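Local coordinates for purine-binding protein BAB2_0673 (Brucella melitensis biovar Abortus, PDB 3S99) that binds adenine and probably other purines such as guanine, and may be part of an ABC-type uptake system for them, at residues Y137-I142 / Q247-V252; G150-I155 / F181-I186; D210-H215 / R228-F233; A236-K241 / M287-N292. All blocks are in the same frame, centred on the assembly; numbering follows the deposited sequence.

Going from the N terminus, contact 1 opens first, on helix 132-146. Contact 2 then opens at 150-155 and closes at 181-186, one beta-alpha-beta unit. Contact 3 follows in series, opening at 210-215 and closing at 228-233, a second such unit. Contact 4 opens at 236-241. Only then does contact 1 close, at 247-252, so it encloses contacts 2 and 3 and crosses contact 4, which closes last at 287-292. Contacts 2 and 3 join neighbouring strands of one mixed sheet. Contact 1 lays a helix on that sheet. Contact 4 ties two loops beside strand 247-253, and Lys231 NZ of contact 3 bonds to Asn292 O of contact 4.

Contact 1: Y137-I142 / Q247-V252; sequences YVQGVI and QLTAVV
The flat amide of Gln139 carries the polar half of this contact. Val251 CG2 lies over one face, 3.4 Å from Gln139 CD and 3.2 Å from Gln139 OE1. The ring of Phe233, from the neighbouring strand 231-236, covers the opposite face. Beyond the oxygen is the strand backbone, with Ala250 CA 3.4 Å from Gln139 OE1. Val251 N is also 3.2 Å from Gln139 OE1. The Gln139 chain starts beside its own backbone N (chi1 -62°) and then runs extended, which carries the amide from the flank of the helix to the strand.

The other half is apolar. Ile142 CD1 meets Thr249 CG2 at 3.6 Å, and these two side chains cross at about a right angle. Ile142 CG2 makes a looser contact with Leu248 CD1, at 4.2 Å. Thr249 meets the helix with its methyl CG2, while its OG1 is hydrogen-bonded to Ala288 O, just past the end of strand 285-287. All the touching residues are buried.

The helix runs nearly antiparallel to the strand, at 168°, with the segment axes 9.1 Å apart. Helix 295-310 also packs on helix 132-146, at Val138, Val141 and Ile142. The side chain of Val251 is about 10 Å from the bound adenine, so the contact is near the pocket but not part of it. A helix laid antiparallel on a strand of a largely parallel sheet is typical of the alpha/beta domains of periplasmic-type substrate-binding proteins.

Contact 2: G150-I155 / F181-I186; sequences GIAGYI and FRVKVI
Two parallel strands of a beta-alpha-beta unit meet here, with Ile151 beside Arg182, Ala152 beside Val183 and Tyr154 beside Val185. Helix 161-175 makes the crossover between them. Five backbone hydrogen bonds join the pair. Arg182 N gives to Gly150 O at 3.0 Å, and Ala152 N to Arg182 O at 3.0 Å. Lys184 N then gives to Ala152 O at 2.9 Å, and Tyr154 N to Lys184 O at 2.8 Å. Ile186 N completes the series with Tyr154 O. All five are fairly straight, with angles at the hydrogen of 160° to 169°.

The Phe181 ring folds back over Gly150, just before the first strand. Its CG is anti to the backbone N (chi1 -160°), which lays one face on Gly150 O, 3.6 Å above the ring plane and offset toward the rim. Ala152 CB comes to the ring edge, 3.7 Å from Phe181 CZ. Ala152, Val183, Tyr154 and Val185 share one face of the sheet. There Tyr154 CB touches Val185 CG2 at 4.2 Å, and Val183 CG1 approaches the edge of the Tyr154 ring. Helix 161-175 covers this face, and Phe170 meets the Tyr154 ring edge-to-face.

Ile151, Lys184, Ile155 and Ile186 occupy the other face. Helix 194-206 packs there on Ile155, Lys184 and Ile186. Lys184 bends at its last torsion, which leaves NZ 4.1 Å from Ile151 CG2. Strand 182-187 is an outermost strand of its sheet. Helices on both faces of parallel strands mark the three-layer alpha/beta fold of this lobe.

Contact 3: D210-H215 / R228-F233; sequences DIITQH and RGIKAF
Ile212 uses both its backbone groups across the contact. Its N donates to Lys231 O at 3.0 Å, in the carbonyl plane, and its O accepts from Phe233 N at 3.0 Å. At the start of the pair a water takes over. It donates to Asp210 O at 2.7 Å and accepts from Lys231 N. At the far end Gln214 N donates to a second water, 2.7 Å away, which also bonds Thr213 OG1. Phe233 O lies within bonding distance of this water and of a third, and Gln214 OE1 of the third. These two waters probably share their protons among several acceptors.

The polar ends of the side chains are satisfied elsewhere. Asp210 OD1 binds Ser147 OG and Asp210 OD2 binds Lys149 N, while Lys231 NZ binds Asn292 O. Gln214 NE2 is held by Thr216 O and Ser218 O.

Apolar groups fill in between. Ile211 CG2 presses on Phe233 CE2 at 3.5 Å, and Ile212 CG1 meets Ile230 CG2 at 4.0 Å. Gly229, with its positive phi, is the C-prime residue of the Schellman motif that ends helix 220-227 before the second strand.

Beyond the paired part, His215 touches adenine and bonds to Glu162. The chemistry implies a short direct pairing at Ile212, with water between the strands at both ends of it.

Contact 4: A236-K241 / M287-N292; sequences ASDMIK and MAPFTN
Van der Waals contacts carry this small surface interface, and no hydrogen bond crosses it. Asp238 lays its carboxylate against two carbons: Ala288 CB is 3.7 Å from Asp238 CG, and Pro289 CD is 3.6 Å from Asp238 OD2. The carboxylate carbon is anti to the backbone N of Asp238 (chi1 -177°), which sends it across to the other loop. Ile240 reaches over with its CD1, 3.7 Å from Thr291 OG1 and 4.2 Å from Asn292 ND2.

The polar bonds lie within one loop or go to a third party. Asp238 OD1 accepts from Ile240 N at 3.1 Å, an Asx turn, with the donor above the carboxylate plane. The same oxygen takes a bond from Gln247 NE2. Gln247 O receives Thr291 OG1 and Asn292 ND2, and Gln247 OE1 receives Met239 N. Gln247 therefore grips both loops, which otherwise meet by van der Waals contacts.

The first loop joins strand 231-236 to strand 247-253. The second follows strand 285-287 and leads to helix 295-310. Strand 247-253 pairs with the second loop through Ala250 and Leu248, and the Phe290 side chain packs on helix 295-310 and on Ile142 of helix 132-146.

Contact 1: Y137-I142 / Q247-V252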
loop_
_atom_site.group_PDB
_atom_site.type_symbol
_atom_site.label_atom_id
_atom_site.label_comp_id
_atom_site.label_asym_id
_atom_site.label_seq_id
_atom_site.Cartn_x
_atom_site.Cartn_y
_atom_site.Cartn_z
ATOM N N TYR A 137 -0.291 7.539 8.569
ATOM C CA TYR A 137 -0.145 8.460 9.678
ATOM C C TYR A 137 -1.228 9.507 9.624
ATOM O O TYR A 137 -1.908 9.746 10.618
ATOM C CB TYR A 137 1.241 9.091 9.684
ATOM C CG TYR A 137 1.522 9.911 10.906
ATOM C CD1 TYR A 137 1.264 11.279 10.911
ATOM C CD2 TYR A 137 2.065 9.331 12.057
ATOM C CE1 TYR A 137 1.534 12.040 12.004
ATOM C CE2 TYR A 137 2.364 10.092 13.149
ATOM C CZ TYR A 137 2.085 11.433 13.124
ATOM O OH TYR A 137 2.346 12.194 14.211
ATOM N N VAL A 138 -1.419 10.098 8.449
ATOM C CA VAL A 138 -2.487 11.017 8.213
ATOM C C VAL A 138 -3.855 10.423 8.544
ATOM O O VAL A 138 -4.672 11.057 9.193
ATOM C CB VAL A 138 -2.527 11.483 6.736
ATOM C CG1 VAL A 138 -3.540 12.569 6.591
ATOM C CG2 VAL A 138 -1.154 11.945 6.263
ATOM N N GLN A 139 -4.103 9.173 8.115
ATOM C CA GLN A 139 -5.374 8.551 8.437
ATOM C C GLN A 139 -5.550 8.371 9.939
ATOM O O GLN A 139 -6.669 8.421 10.444
ATOM C CB GLN A 139 -5.538 7.203 7.663
ATOM C CG GLN A 139 -5.539 7.441 6.163
ATOM C CD GLN A 139 -5.832 6.252 5.261
ATOM O OE1 GLN A 139 -6.261 6.465 4.132
ATOM N NE2 GLN A 139 -5.562 5.018 5.718
ATOM N N GLY A 140 -4.467 8.107 10.657
ATOM C CA GLY A 140 -4.547 7.905 12.091
ATOM C C GLY A 140 -4.940 9.204 12.773
ATOM O O GLY A 140 -5.790 9.222 13.674
ATOM N N VAL A 141 -4.337 10.303 12.322
ATOM C CA VAL A 141 -4.690 11.629 12.832
ATOM C C VAL A 141 -6.194 11.855 12.636
ATOM O O VAL A 141 -6.900 12.264 13.559
ATOM C CB VAL A 141 -3.878 12.729 12.143
ATOM C CG1 VAL A 141 -4.416 14.112 12.528
ATOM C CG2 VAL A 141 -2.381 12.592 12.511
ATOM N N ILE A 142 -6.679 11.584 11.431
ATOM C CA ILE A 142 -8.092 11.800 11.105
ATOM C C ILE A 142 -8.957 10.901 11.970
ATOM O O ILE A 142 -9.954 11.353 12.526
ATOM C CB ILE A 142 -8.404 11.525 9.601
ATOM C CG1 ILE A 142 -7.678 12.553 8.688
ATOM C CG2 ILE A 142 -9.887 11.582 9.359
ATOM C CD1 ILE A 142 -7.456 12.068 7.225
ATOM N N GLN A 247 -16.467 7.565 3.111
ATOM C CA GLN A 247 -15.019 7.593 2.971
ATOM C C GLN A 247 -14.484 8.930 3.456
ATOM O O GLN A 247 -14.960 9.991 3.038
ATOM C CB GLN A 247 -14.522 7.322 1.554
ATOM C CG GLN A 247 -12.965 7.187 1.523
ATOM C CD GLN A 247 -12.389 7.069 0.129
ATOM O OE1 GLN A 247 -12.123 5.966 -0.337
ATOM N NE2 GLN A 247 -12.173 8.213 -0.541
ATOM N N LEU A 248 -13.469 8.877 4.310
ATOM C CA LEU A 248 -12.821 10.088 4.848
ATOM C C LEU A 248 -11.689 10.545 3.933
ATOM O O LEU A 248 -11.516 11.724 3.677
ATOM C CB LEU A 248 -12.289 9.791 6.235
ATOM C CG LEU A 248 -13.363 9.456 7.284
ATOM C CD1 LEU A 248 -12.784 8.713 8.474
ATOM C CD2 LEU A 248 -14.080 10.734 7.746
ATOM N N THR A 249 -10.912 9.587 3.454
ATOM C CA THR A 249 -9.865 9.797 2.468
ATOM C C THR A 249 -9.320 8.412 2.139
ATOM O O THR A 249 -9.904 7.397 2.528
ATOM C CB THR A 249 -8.712 10.745 2.978
ATOM O OG1 THR A 249 -7.761 10.962 1.932
ATOM C CG2 THR A 249 -8.006 10.176 4.212
ATOM N N ALA A 250 -8.201 8.374 1.436
ATOM C CA ALA A 250 -7.564 7.123 1.062
ATOM C C ALA A 250 -6.090 7.381 0.784
ATOM O O ALA A 250 -5.747 8.437 0.326
ATOM C CB ALA A 250 -8.227 6.522 -0.169
ATOM N N VAL A 251 -5.242 6.392 1.056
ATOM C CA VAL A 251 -3.844 6.414 0.660
ATOM C C VAL A 251 -3.728 5.899 -0.783
ATOM O O VAL A 251 -3.882 4.714 -1.020
ATOM C CB VAL A 251 -3.025 5.535 1.602
ATOM C CG1 VAL A 251 -1.499 5.632 1.286
ATOM C CG2 VAL A 251 -3.282 5.947 3.062
ATOM N N VAL A 252 -3.443 6.801 -1.734
ATOM C CA VAL A 252 -3.538 6.506 -3.142
ATOM C C VAL A 252 -2.134 6.252 -3.664
ATOM O O VAL A 252 -1.208 6.989 -3.362
ATOM C CB VAL A 252 -4.206 7.641 -3.946
ATOM C CG1 VAL A 252 -4.173 7.352 -5.488
ATOM C CG2 VAL A 252 -5.663 7.864 -3.475
#

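Contact 2: G150-I155 / F181-I186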
loop_
_atom_site.group_PDB
_atom_site.type_symbol
_atom_site.label_atom_id
_atom_site.label_comp_id
_atom_site.label_asym_id
_atom_site.label_seq_id
_atom_site.Cartn_x
_atom_site.Cartn_y
_atom_site.Cartn_z
ATOM N N GLY A 150 -12.921 6.311 20.080
ATOM C CA GLY A 150 -11.487 6.099 20.041
ATOM C C GLY A 150 -11.096 4.668 19.673
ATOM O O GLY A 150 -10.094 4.150 20.159
ATOM N N ILE A 151 -11.891 4.025 18.821
ATOM C CA ILE A 151 -11.584 2.660 18.365
ATOM C C ILE A 151 -11.788 2.494 16.868
ATOM O O ILE A 151 -12.890 2.756 16.358
ATOM C CB ILE A 151 -12.492 1.587 19.002
ATOM C CG1 ILE A 151 -12.613 1.755 20.521
ATOM C CG2 ILE A 151 -11.958 0.180 18.644
ATOM C CD1 ILE A 151 -13.899 1.143 21.131
ATOM N N ALA A 152 -10.747 1.994 16.193
ATOM C CA ALA A 152 -10.797 1.653 14.790
ATOM C C ALA A 152 -10.715 0.141 14.557
ATOM O O ALA A 152 -10.039 -0.577 15.273
ATOM C CB ALA A 152 -9.683 2.349 14.034
ATOM N N GLY A 153 -11.425 -0.338 13.558
ATOM C CA GLY A 153 -11.250 -1.708 13.064
ATOM C C GLY A 153 -10.215 -1.764 11.974
ATOM O O GLY A 153 -10.252 -0.990 11.028
ATOM N N TYR A 154 -9.268 -2.673 12.100
ATOM C CA TYR A 154 -8.185 -2.755 11.124
ATOM C C TYR A 154 -8.181 -4.140 10.497
ATOM O O TYR A 154 -8.046 -5.146 11.186
ATOM C CB TYR A 154 -6.862 -2.453 11.811
ATOM C CG TYR A 154 -5.797 -1.843 10.930
ATOM C CD1 TYR A 154 -5.237 -2.549 9.863
ATOM C CD2 TYR A 154 -5.275 -0.575 11.222
ATOM C CE1 TYR A 154 -4.243 -1.950 9.044
ATOM C CE2 TYR A 154 -4.289 0.014 10.421
ATOM C CZ TYR A 154 -3.775 -0.689 9.339
ATOM O OH TYR A 154 -2.769 -0.120 8.578
ATOM N N ILE A 155 -8.344 -4.185 9.186
ATOM C CA ILE A 155 -8.434 -5.462 8.454
ATOM C C ILE A 155 -7.063 -5.741 7.843
ATOM O O ILE A 155 -6.667 -5.104 6.865
ATOM C CB ILE A 155 -9.513 -5.426 7.398
ATOM C CG1 ILE A 155 -10.851 -5.147 8.065
ATOM C CG2 ILE A 155 -9.557 -6.768 6.582
ATOM C CD1 ILE A 155 -11.989 -4.868 7.102
ATOM N N PHE A 181 -6.128 5.916 21.948
ATOM C CA PHE A 181 -6.710 5.312 20.764
ATOM C C PHE A 181 -6.379 3.805 20.702
ATOM O O PHE A 181 -5.239 3.381 21.007
ATOM C CB PHE A 181 -6.226 6.016 19.471
ATOM C CG PHE A 181 -7.125 5.784 18.289
ATOM C CD1 PHE A 181 -6.848 4.780 17.353
ATOM C CD2 PHE A 181 -8.261 6.544 18.128
ATOM C CE1 PHE A 181 -7.671 4.554 16.288
ATOM C CE2 PHE A 181 -9.119 6.317 17.032
ATOM C CZ PHE A 181 -8.822 5.322 16.112
ATOM N N ARG A 182 -7.370 3.012 20.290
ATOM C CA ARG A 182 -7.192 1.576 20.138
ATOM C C ARG A 182 -7.573 1.136 18.741
ATOM O O ARG A 182 -8.408 1.755 18.096
ATOM C CB ARG A 182 -8.057 0.785 21.131
ATOM C CG ARG A 182 -8.012 1.259 22.566
ATOM C CD ARG A 182 -6.688 0.998 23.233
ATOM N NE ARG A 182 -6.660 1.720 24.510
ATOM C CZ ARG A 182 -5.593 1.864 25.289
ATOM N NH1 ARG A 182 -4.425 1.299 24.969
ATOM N NH2 ARG A 182 -5.704 2.576 26.406
ATOM N N VAL A 183 -6.930 0.063 18.281
ATOM C CA VAL A 183 -7.380 -0.694 17.097
ATOM C C VAL A 183 -7.705 -2.139 17.456
ATOM O O VAL A 183 -7.092 -2.721 18.354
ATOM C CB VAL A 183 -6.332 -0.702 15.963
ATOM C CG1 VAL A 183 -6.195 0.708 15.375
ATOM C CG2 VAL A 183 -5.006 -1.234 16.475
ATOM N N LYS A 184 -8.695 -2.695 16.753
ATOM C CA LYS A 184 -8.995 -4.125 16.789
ATOM C C LYS A 184 -8.607 -4.700 15.431
ATOM O O LYS A 184 -9.111 -4.262 14.397
ATOM C CB LYS A 184 -10.477 -4.367 17.062
ATOM C CG LYS A 184 -10.967 -3.902 18.452
ATOM C CD LYS A 184 -12.218 -4.687 18.902
ATOM C CE LYS A 184 -12.645 -4.362 20.325
ATOM N NZ LYS A 184 -13.504 -3.149 20.377
ATOM N N VAL A 185 -7.697 -5.668 15.424
ATOM C CA VAL A 185 -7.184 -6.212 14.179
ATOM C C VAL A 185 -7.765 -7.571 13.890
ATOM O O VAL A 185 -7.764 -8.441 14.763
ATOM C CB VAL A 185 -5.659 -6.356 14.217
ATOM C CG1 VAL A 185 -5.137 -6.892 12.887
ATOM C CG2 VAL A 185 -5.018 -5.025 14.564
ATOM N N ILE A 186 -8.247 -7.757 12.665
ATOM C CA ILE A 186 -8.611 -9.091 12.181
ATOM C C ILE A 186 -7.758 -9.396 10.960
ATOM O O ILE A 186 -7.668 -8.552 10.072
ATOM C CB ILE A 186 -10.102 -9.192 11.798
ATOM C CG1 ILE A 186 -10.969 -9.099 13.055
ATOM C CG2 ILE A 186 -10.380 -10.543 11.071
ATOM C CD1 ILE A 186 -12.482 -9.351 12.815
#

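Contact 3: D210-H215 / R228-F233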
loop_
_atom_site.group_PDB
_atom_site.type_symbol
_atom_site.label_atom_id
_atom_site.label_comp_id
_atom_site.label_asym_id
_atom_site.label_seq_id
_atom_site.Cartn_x
_atom_site.Cartn_y
_atom_site.Cartn_z
ATOM N N ASP A 210 -15.855 2.325 15.368
ATOM C CA ASP A 210 -16.576 3.332 14.599
ATOM C C ASP A 210 -15.779 3.923 13.428
ATOM O O ASP A 210 -16.250 4.841 12.758
ATOM C CB ASP A 210 -17.217 4.375 15.539
ATOM C CG ASP A 210 -16.206 5.146 16.364
ATOM O OD1 ASP A 210 -14.991 4.968 16.162
ATOM O OD2 ASP A 210 -16.638 5.945 17.213
ATOM N N ILE A 211 -14.607 3.338 13.146
ATOM C CA ILE A 211 -13.817 3.621 11.943
ATOM C C ILE A 211 -13.310 2.290 11.351
ATOM O O ILE A 211 -12.942 1.391 12.098
ATOM C CB ILE A 211 -12.579 4.550 12.260
ATOM C CG1 ILE A 211 -13.025 5.908 12.839
ATOM C CG2 ILE A 211 -11.737 4.810 10.995
ATOM C CD1 ILE A 211 -13.416 6.954 11.780
ATOM N N ILE A 212 -13.304 2.159 10.025
ATOM C CA ILE A 212 -12.781 0.948 9.344
ATOM C C ILE A 212 -11.625 1.316 8.432
ATOM O O ILE A 212 -11.653 2.326 7.712
ATOM C CB ILE A 212 -13.857 0.222 8.527
ATOM C CG1 ILE A 212 -14.865 -0.485 9.442
ATOM C CG2 ILE A 212 -13.221 -0.778 7.555
ATOM C CD1 ILE A 212 -14.280 -1.592 10.347
ATOM N N THR A 213 -10.584 0.516 8.495
ATOM C CA THR A 213 -9.475 0.680 7.603
ATOM C C THR A 213 -8.882 -0.682 7.313
ATOM O O THR A 213 -9.081 -1.640 8.090
ATOM C CB THR A 213 -8.392 1.596 8.258
ATOM O OG1 THR A 213 -7.443 1.996 7.257
ATOM C CG2 THR A 213 -7.699 0.866 9.346
ATOM N N GLN A 214 -8.087 -0.758 6.261
ATOM C CA GLN A 214 -7.606 -2.070 5.775
ATOM C C GLN A 214 -6.245 -2.043 5.113
ATOM O O GLN A 214 -5.810 -1.005 4.626
ATOM C CB GLN A 214 -8.594 -2.655 4.771
ATOM C CG GLN A 214 -8.502 -1.991 3.404
ATOM C CD GLN A 214 -9.649 -2.328 2.521
ATOM O OE1 GLN A 214 -10.820 -2.179 2.916
ATOM N NE2 GLN A 214 -9.342 -2.757 1.296
ATOM N N HIS A 215 -5.592 -3.211 5.082
ATOM C CA HIS A 215 -4.448 -3.439 4.195
ATOM C C HIS A 215 -4.683 -4.592 3.215
ATOM O O HIS A 215 -3.740 -5.221 2.723
ATOM C CB HIS A 215 -3.198 -3.690 5.016
ATOM C CG HIS A 215 -1.930 -3.273 4.340
ATOM N ND1 HIS A 215 -0.973 -2.499 4.975
ATOM C CD2 HIS A 215 -1.422 -3.572 3.117
ATOM C CE1 HIS A 215 0.051 -2.317 4.157
ATOM N NE2 HIS A 215 -0.182 -2.976 3.033
ATOM N N ARG A 228 -23.365 0.112 6.725
ATOM C CA ARG A 228 -23.650 0.355 8.159
ATOM C C ARG A 228 -23.497 1.823 8.637
ATOM O O ARG A 228 -23.603 2.100 9.834
ATOM C CB ARG A 228 -22.808 -0.574 9.060
ATOM C CG ARG A 228 -22.705 -2.076 8.619
ATOM C CD ARG A 228 -23.942 -2.923 8.901
ATOM N NE ARG A 228 -23.637 -4.365 9.057
ATOM C CZ ARG A 228 -23.651 -5.300 8.086
ATOM N NH1 ARG A 228 -23.378 -6.559 8.387
ATOM N NH2 ARG A 228 -23.930 -5.007 6.821
ATOM N N GLY A 229 -23.279 2.765 7.722
ATOM C CA GLY A 229 -23.027 4.167 8.102
ATOM C C GLY A 229 -21.752 4.419 8.914
ATOM O O GLY A 229 -21.682 5.391 9.654
ATOM N N ILE A 230 -20.755 3.541 8.766
ATOM C CA ILE A 230 -19.459 3.642 9.467
ATOM C C ILE A 230 -18.406 4.223 8.531
ATOM O O ILE A 230 -18.250 3.777 7.399
ATOM C CB ILE A 230 -18.990 2.246 10.010
ATOM C CG1 ILE A 230 -19.956 1.758 11.103
ATOM C CG2 ILE A 230 -17.557 2.290 10.545
ATOM C CD1 ILE A 230 -20.079 2.726 12.311
ATOM N N LYS A 231 -17.712 5.246 9.015
ATOM C CA LYS A 231 -16.742 5.958 8.221
ATOM C C LYS A 231 -15.457 5.129 8.078
ATOM O O LYS A 231 -15.092 4.345 8.964
ATOM C CB LYS A 231 -16.504 7.362 8.804
ATOM C CG LYS A 231 -17.784 8.248 8.709
ATOM C CD LYS A 231 -17.521 9.734 8.869
ATOM C CE LYS A 231 -18.798 10.622 8.608
ATOM N NZ LYS A 231 -18.628 12.072 9.039
ATOM N N ALA A 232 -14.797 5.277 6.945
ATOM C CA ALA A 232 -13.706 4.363 6.575
ATOM C C ALA A 232 -12.654 5.028 5.700
ATOM O O ALA A 232 -12.870 6.125 5.169
ATOM C CB ALA A 232 -14.314 3.136 5.845
ATOM N N PHE A 233 -11.515 4.377 5.544
ATOM C CA PHE A 233 -10.487 4.854 4.597
ATOM C C PHE A 233 -10.391 3.905 3.409
ATOM O O PHE A 233 -10.380 2.693 3.574
ATOM C CB PHE A 233 -9.138 4.997 5.299
ATOM C CG PHE A 233 -9.181 5.952 6.503
ATOM C CD1 PHE A 233 -9.107 7.325 6.321
ATOM C CD2 PHE A 233 -9.315 5.460 7.796
ATOM C CE1 PHE A 233 -9.159 8.224 7.428
ATOM C CE2 PHE A 233 -9.336 6.320 8.900
ATOM C CZ PHE A 233 -9.285 7.692 8.724
HETATM O O HOH W 1 -18.108 6.480 11.689
HETATM O O HOH W 2 -8.122 1.447 4.730
HETATM O O HOH W 3 -11.286 0.105 4.706
#

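Contact 4: A236-K241 / M287-N292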
loop_
_atom_site.group_PDB
_atom_site.type_symbol
_atom_site.label_atom_id
_atom_site.label_comp_id
_atom_site.label_asym_id
_atom_site.label_seq_id
_atom_site.Cartn_x
_atom_site.Cartn_y
_atom_site.Cartn_z
ATOM N N ALA A 236 -5.288 2.124 -1.599
ATOM C CA ALA A 236 -4.621 2.018 -2.887
ATOM C C ALA A 236 -5.241 2.979 -3.879
ATOM O O ALA A 236 -4.523 3.701 -4.605
ATOM C CB ALA A 236 -4.701 0.554 -3.442
ATOM N N SER A 237 -6.574 2.909 -3.958
ATOM C CA SER A 237 -7.370 3.746 -4.843
ATOM C C SER A 237 -8.273 4.645 -4.049
ATOM O O SER A 237 -8.643 4.312 -2.921
ATOM C CB SER A 237 -8.280 2.853 -5.703
ATOM O OG SER A 237 -8.736 3.610 -6.829
ATOM N N ASP A 238 -8.689 5.757 -4.660
ATOM C CA ASP A 238 -9.761 6.571 -4.085
ATOM C C ASP A 238 -11.059 5.792 -4.268
ATOM O O ASP A 238 -11.522 5.648 -5.383
ATOM C CB ASP A 238 -9.828 7.967 -4.734
ATOM C CG ASP A 238 -10.894 8.863 -4.097
ATOM O OD1 ASP A 238 -11.659 8.365 -3.228
ATOM O OD2 ASP A 238 -10.974 10.064 -4.482
ATOM N N MET A 239 -11.630 5.291 -3.161
ATOM C CA MET A 239 -12.829 4.446 -3.192
ATOM C C MET A 239 -14.111 5.197 -2.876
ATOM O O MET A 239 -15.120 4.576 -2.489
ATOM C CB MET A 239 -12.689 3.279 -2.205
ATOM C CG MET A 239 -11.540 2.346 -2.509
ATOM S SD MET A 239 -11.388 1.032 -1.257
ATOM C CE MET A 239 -10.343 -0.104 -2.181
ATOM N N ILE A 240 -14.088 6.513 -3.065
ATOM C CA ILE A 240 -15.219 7.373 -2.732
ATOM C C ILE A 240 -16.534 6.898 -3.390
ATOM O O ILE A 240 -17.578 6.916 -2.724
ATOM C CB ILE A 240 -14.935 8.857 -3.110
ATOM C CG1 ILE A 240 -16.008 9.814 -2.550
ATOM C CG2 ILE A 240 -14.807 9.026 -4.636
ATOM C CD1 ILE A 240 -15.990 10.027 -1.057
ATOM N N LYS A 241 -16.478 6.456 -4.658
ATOM C CA LYS A 241 -17.703 6.059 -5.376
ATOM C C LYS A 241 -18.432 4.909 -4.677
ATOM O O LYS A 241 -19.648 4.806 -4.788
ATOM C CB LYS A 241 -17.428 5.682 -6.844
ATOM N N MET A 287 -2.574 11.465 -0.670
ATOM C CA MET A 287 -3.903 11.279 -0.080
ATOM C C MET A 287 -4.997 11.610 -1.086
ATOM O O MET A 287 -4.867 12.558 -1.840
ATOM C CB MET A 287 -4.079 12.157 1.155
ATOM C CG MET A 287 -3.085 11.856 2.287
ATOM S SD MET A 287 -2.969 10.150 2.748
ATOM C CE MET A 287 -4.602 9.965 3.485
ATOM N N ALA A 288 -6.090 10.852 -1.055
ATOM C CA ALA A 288 -7.310 11.219 -1.763
ATOM C C ALA A 288 -7.894 12.492 -1.155
ATOM O O ALA A 288 -7.453 12.908 -0.091
ATOM C CB ALA A 288 -8.307 10.095 -1.678
ATOM N N PRO A 289 -8.870 13.148 -1.839
ATOM C CA PRO A 289 -9.457 14.290 -1.161
ATOM C C PRO A 289 -10.007 13.920 0.215
ATOM O O PRO A 289 -10.387 12.774 0.445
ATOM C CB PRO A 289 -10.571 14.742 -2.110
ATOM C CG PRO A 289 -10.048 14.363 -3.480
ATOM C CD PRO A 289 -9.312 13.046 -3.239
ATOM N N PHE A 290 -10.024 14.914 1.094
ATOM C CA PHE A 290 -10.513 14.789 2.451
ATOM C C PHE A 290 -11.998 15.143 2.495
ATOM O O PHE A 290 -12.375 16.294 2.311
ATOM C CB PHE A 290 -9.694 15.712 3.366
ATOM C CG PHE A 290 -8.213 15.440 3.325
ATOM C CD1 PHE A 290 -7.722 14.200 3.695
ATOM C CD2 PHE A 290 -7.310 16.416 2.898
ATOM C CE1 PHE A 290 -6.365 13.931 3.656
ATOM C CE2 PHE A 290 -5.958 16.166 2.880
ATOM C CZ PHE A 290 -5.472 14.932 3.265
ATOM N N THR A 291 -12.835 14.129 2.727
ATOM C CA THR A 291 -14.265 14.272 2.596
ATOM C C THR A 291 -14.967 13.831 3.868
ATOM O O THR A 291 -14.400 13.118 4.691
ATOM C CB THR A 291 -14.820 13.396 1.430
ATOM O OG1 THR A 291 -14.340 12.053 1.555
ATOM C CG2 THR A 291 -14.440 13.969 0.029
ATOM N N ASN A 292 -16.206 14.269 4.034
ATOM C CA ASN A 292 -17.060 13.724 5.085
ATOM C C ASN A 292 -16.482 13.919 6.465
ATOM O O ASN A 292 -16.559 13.019 7.301
ATOM C CB ASN A 292 -17.324 12.234 4.830
ATOM C CG ASN A 292 -18.072 12.010 3.551
ATOM O OD1 ASN A 292 -19.162 12.539 3.377
ATOM N ND2 ASN A 292 -17.492 11.239 2.634
#